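Local coordinates for 450aa long hypothetical fmu protein (Pyrococcus horikoshii, PDB 2YXL), which probably methylates cytosine at carbon 5 in RNA, as a member of the RsmB/NOP family of S-adenosylmethionine-dependent methyltransferases, at residues K7-I19 and H100-A114. Residues are numbered along the deposited sequence; the frame is centred on the assembly and turned at random.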
# COMPACT_ATOMS: atom_id res chain seq x y z
N LYS A 7 12.25 28.54 10.66
CA LYS A 7 11.36 27.47 11.10
C LYS A 7 10.40 27.01 9.99
O LYS A 7 10.63 27.27 8.81
CB LYS A 7 10.57 27.91 12.34
CG LYS A 7 11.38 27.92 13.62
CD LYS A 7 10.51 28.23 14.82
CE LYS A 7 11.31 28.22 16.11
NZ LYS A 7 10.47 28.51 17.30
N LEU A 8 9.33 26.32 10.40
CA LEU A 8 8.33 25.79 9.47
C LEU A 8 7.17 26.77 9.30
O LEU A 8 6.39 27.00 10.22
CB LEU A 8 7.81 24.44 9.98
CG LEU A 8 6.75 23.68 9.18
CD1 LEU A 8 7.38 22.91 8.04
CD2 LEU A 8 5.98 22.73 10.09
N SER A 9 7.08 27.36 8.10
CA SER A 9 5.98 28.26 7.76
C SER A 9 5.02 27.63 6.74
O SER A 9 5.40 27.39 5.59
CB SER A 9 6.52 29.59 7.23
OG SER A 9 7.29 29.40 6.05
N ILE A 10 3.79 27.37 7.18
CA ILE A 10 2.76 26.79 6.31
C ILE A 10 1.68 27.84 6.04
O ILE A 10 1.09 28.38 6.98
CB ILE A 10 2.14 25.49 6.92
CG1 ILE A 10 3.24 24.51 7.35
CG2 ILE A 10 1.19 24.82 5.92
CD1 ILE A 10 2.75 23.34 8.19
N PRO A 11 1.42 28.13 4.75
CA PRO A 11 0.35 29.06 4.34
C PRO A 11 -1.05 28.49 4.62
O PRO A 11 -1.19 27.28 4.81
CB PRO A 11 0.58 29.21 2.83
CG PRO A 11 1.27 27.95 2.43
CD PRO A 11 2.15 27.60 3.59
N PRO A 12 -2.09 29.36 4.65
CA PRO A 12 -3.46 28.94 4.97
C PRO A 12 -3.98 27.78 4.11
O PRO A 12 -4.60 26.85 4.64
CB PRO A 12 -4.29 30.20 4.71
CG PRO A 12 -3.33 31.32 4.91
CD PRO A 12 -2.02 30.81 4.39
N LYS A 13 -3.71 27.83 2.80
CA LYS A 13 -4.13 26.76 1.89
C LYS A 13 -3.41 25.44 2.20
O LYS A 13 -3.95 24.36 1.96
CB LYS A 13 -3.93 27.16 0.42
CG LYS A 13 -2.48 27.27 -0.04
CD LYS A 13 -2.41 27.52 -1.54
CE LYS A 13 -0.97 27.67 -2.02
NZ LYS A 13 -0.89 28.19 -3.41
N GLY A 14 -2.20 25.55 2.74
CA GLY A 14 -1.41 24.40 3.15
C GLY A 14 -1.97 23.74 4.39
O GLY A 14 -1.98 22.51 4.50
N ILE A 15 -2.44 24.56 5.33
CA ILE A 15 -3.06 24.07 6.56
C ILE A 15 -4.36 23.32 6.25
O ILE A 15 -4.60 22.25 6.81
CB ILE A 15 -3.32 25.22 7.58
CG1 ILE A 15 -2.00 25.73 8.17
CG2 ILE A 15 -4.29 24.79 8.69
CD1 ILE A 15 -1.22 24.72 9.03
N ARG A 16 -5.16 23.87 5.36
CA ARG A 16 -6.41 23.23 4.95
C ARG A 16 -6.13 21.96 4.15
O ARG A 16 -6.94 21.03 4.15
CB ARG A 16 -7.28 24.19 4.13
CG ARG A 16 -7.77 25.41 4.90
CD ARG A 16 -8.73 26.25 4.07
NE ARG A 16 -8.04 26.95 2.99
CZ ARG A 16 -7.69 28.23 3.01
NH1 ARG A 16 -7.97 28.99 4.06
NH2 ARG A 16 -7.05 28.74 1.97
N ALA A 17 -4.97 21.93 3.50
CA ALA A 17 -4.57 20.81 2.65
C ALA A 17 -4.29 19.51 3.42
O ALA A 17 -4.85 18.47 3.07
CB ALA A 17 -3.37 21.19 1.78
N ILE A 18 -3.44 19.55 4.45
CA ILE A 18 -3.12 18.33 5.20
C ILE A 18 -4.29 17.85 6.02
O ILE A 18 -4.48 16.65 6.19
CB ILE A 18 -1.89 18.43 6.16
CG1 ILE A 18 -1.33 19.84 6.24
CG2 ILE A 18 -0.84 17.36 5.83
CD1 ILE A 18 -1.94 20.65 7.34
N ILE A 19 -5.08 18.79 6.56
CA ILE A 19 -6.28 18.44 7.31
C ILE A 19 -7.22 17.63 6.41
O ILE A 19 -7.67 16.55 6.80
CB ILE A 19 -7.00 19.67 7.91
CG1 ILE A 19 -6.13 20.34 8.97
CG2 ILE A 19 -8.36 19.27 8.50
CD1 ILE A 19 -6.62 21.69 9.44
N HIS A 100 7.51 19.15 14.46
CA HIS A 100 7.94 19.98 13.33
C HIS A 100 8.27 21.43 13.64
O HIS A 100 8.53 22.21 12.72
CB HIS A 100 6.95 19.86 12.17
CG HIS A 100 6.69 18.45 11.75
ND1 HIS A 100 7.66 17.65 11.20
CD2 HIS A 100 5.56 17.70 11.80
CE1 HIS A 100 7.15 16.46 10.94
NE2 HIS A 100 5.88 16.46 11.29
N ASP A 101 8.26 21.79 14.92
CA ASP A 101 8.67 23.13 15.39
C ASP A 101 8.19 24.27 14.47
O ASP A 101 9.00 24.90 13.77
CB ASP A 101 10.20 23.18 15.57
CG ASP A 101 10.66 24.43 16.32
OD1 ASP A 101 9.82 25.15 16.90
OD2 ASP A 101 11.88 24.69 16.33
N PRO A 102 6.87 24.55 14.48
CA PRO A 102 6.27 25.55 13.59
C PRO A 102 6.66 26.98 13.94
O PRO A 102 6.94 27.28 15.10
CB PRO A 102 4.77 25.37 13.82
CG PRO A 102 4.67 24.84 15.20
CD PRO A 102 5.86 23.94 15.36
N SER A 103 6.67 27.85 12.93
CA SER A 103 6.88 29.29 13.12
C SER A 103 5.58 29.92 13.61
O SER A 103 4.50 29.36 13.41
CB SER A 103 7.32 29.95 11.82
OG SER A 103 6.27 29.99 10.87
N SER A 104 5.69 31.09 14.25
CA SER A 104 4.54 31.80 14.81
C SER A 104 3.37 31.98 13.84
O SER A 104 2.21 31.94 14.25
CB SER A 104 4.96 33.16 15.36
OG SER A 104 5.53 33.03 16.65
N GLN A 105 3.68 32.17 12.56
CA GLN A 105 2.66 32.30 11.52
C GLN A 105 1.88 31.00 11.32
O GLN A 105 0.66 31.02 11.18
CB GLN A 105 3.28 32.77 10.20
CG GLN A 105 2.26 33.20 9.14
CD GLN A 105 1.42 34.39 9.57
OE1 GLN A 105 1.93 35.37 10.12
NE2 GLN A 105 0.11 34.32 9.32
N THR A 106 2.60 29.87 11.33
CA THR A 106 1.99 28.55 11.19
C THR A 106 1.05 28.25 12.35
O THR A 106 -0.06 27.75 12.14
CB THR A 106 3.07 27.44 11.07
OG1 THR A 106 3.89 27.71 9.94
CG2 THR A 106 2.43 26.07 10.90
N ILE A 107 1.48 28.56 13.58
CA ILE A 107 0.64 28.35 14.76
C ILE A 107 -0.57 29.29 14.74
O ILE A 107 -1.64 28.95 15.22
CB ILE A 107 1.44 28.39 16.12
CG1 ILE A 107 1.03 29.56 17.02
CG2 ILE A 107 2.96 28.35 15.90
CD1 ILE A 107 0.08 29.14 18.13
N LYS A 108 -0.38 30.47 14.15
CA LYS A 108 -1.46 31.43 13.93
C LYS A 108 -2.47 30.90 12.92
O LYS A 108 -3.68 31.01 13.12
CB LYS A 108 -0.90 32.78 13.46
CG LYS A 108 -1.94 33.87 13.23
CD LYS A 108 -1.41 34.98 12.33
CE LYS A 108 -0.55 35.97 13.09
NZ LYS A 108 -1.36 36.80 14.02
N ASN A 109 -1.96 30.31 11.83
CA ASN A 109 -2.82 29.72 10.80
C ASN A 109 -3.57 28.49 11.31
O ASN A 109 -4.71 28.24 10.91
CB ASN A 109 -2.00 29.38 9.55
CG ASN A 109 -1.56 30.62 8.76
OD1 ASN A 109 -0.71 30.54 7.88
ND2 ASN A 109 -2.15 31.77 9.08
N LEU A 110 -2.93 27.72 12.20
CA LEU A 110 -3.60 26.62 12.89
C LEU A 110 -4.74 27.13 13.76
O LEU A 110 -5.80 26.51 13.82
CB LEU A 110 -2.61 25.84 13.76
CG LEU A 110 -1.78 24.74 13.10
CD1 LEU A 110 -0.69 24.29 14.05
CD2 LEU A 110 -2.66 23.56 12.68
N ARG A 111 -4.52 28.26 14.43
CA ARG A 111 -5.52 28.83 15.33
C ARG A 111 -6.72 29.41 14.59
O ARG A 111 -7.86 29.18 14.99
CB ARG A 111 -4.90 29.87 16.27
CG ARG A 111 -5.88 30.47 17.26
CD ARG A 111 -5.20 31.24 18.40
NE ARG A 111 -4.66 30.36 19.43
CZ ARG A 111 -5.39 29.65 20.30
NH1 ARG A 111 -6.72 29.68 20.27
NH2 ARG A 111 -4.79 28.89 21.20
N TRP A 112 -6.47 30.14 13.51
CA TRP A 112 -7.53 30.87 12.83
C TRP A 112 -8.05 30.20 11.56
O TRP A 112 -9.26 30.11 11.36
CB TRP A 112 -7.11 32.32 12.56
CG TRP A 112 -6.81 33.05 13.83
CD1 TRP A 112 -5.57 33.36 14.32
CD2 TRP A 112 -7.76 33.55 14.78
NE1 TRP A 112 -5.69 34.03 15.52
CE2 TRP A 112 -7.02 34.15 15.82
CE3 TRP A 112 -9.16 33.54 14.85
CZ2 TRP A 112 -7.64 34.75 16.92
CZ3 TRP A 112 -9.77 34.13 15.95
CH2 TRP A 112 -9.01 34.73 16.97
N LYS A 113 -7.15 29.71 10.71
CA LYS A 113 -7.56 29.16 9.41
C LYS A 113 -8.04 27.71 9.50
O LYS A 113 -8.94 27.32 8.76
CB LYS A 113 -6.45 29.32 8.36
CG LYS A 113 -5.68 30.64 8.41
CD LYS A 113 -6.57 31.88 8.24
CE LYS A 113 -6.70 32.31 6.78
NZ LYS A 113 -7.47 33.58 6.67
N ALA A 114 -7.43 26.93 10.39
CA ALA A 114 -7.84 25.53 10.61
C ALA A 114 -9.18 25.45 11.32
O ALA A 114 -10.05 24.65 10.95
CB ALA A 114 -6.78 24.78 11.40
O HOH W 1 -9.87 28.53 6.56
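Lys7 reaches Asp101 with an extended side chain, its NZ 3.4 Å from Asp101 OD1 in a long salt bridge whose hydrogen bond is weak. Leu8 forms a single backbone bridge with Pro102, and its CD2 lies against His100 CB; its carbonyl oxygen receives three donors. Ser103 N comes almost straight, 2.9 Å from Leu8 O, and Ser103 OG adds a bond at 3.1 Å, both from above the carbonyl plane, while Thr106 OG1 donates to Leu8 O at 2.6 Å, tilted only 23° from that plane. Ser103 is the N-cap of helix 104-121, which places this oxygen beside the helix start. Ile10 N donates in turn to Thr106 OG1 at 2.8 Å, making that hydroxyl a relay between two peptide groups of the extended lead-in 8-10. Thr106 OG1 lies beside its own backbone N (chi1 -59°), which turns the methyl CG2 against the Ile10 side chain. A valine in place of Thr106 would probably leave Ile10 N without its acceptor and weaken the hold on the Leu8 carbonyl. The contact belongs to the all-helical N-terminal region, probably NusB-like as in bacterial RsmB and remote from the sinefungin pocket; past Pro11, at the N-cap position, the helical segments 12-19 and 104-114 cross at -71°. Pro12 lies alongside the bent Lys113 chain. Ile15 is a knob in the hole formed by Thr106, Asn109, Leu110 and Ala114, its CG2 3.7 Å from Ala114 CB. Arg16 NH1 meets Lys113 O through a water at the guanidinium edge. Ile19, also touching Val92 of helix 84-99, sets CD1 3.7 Å from Ala114 CB.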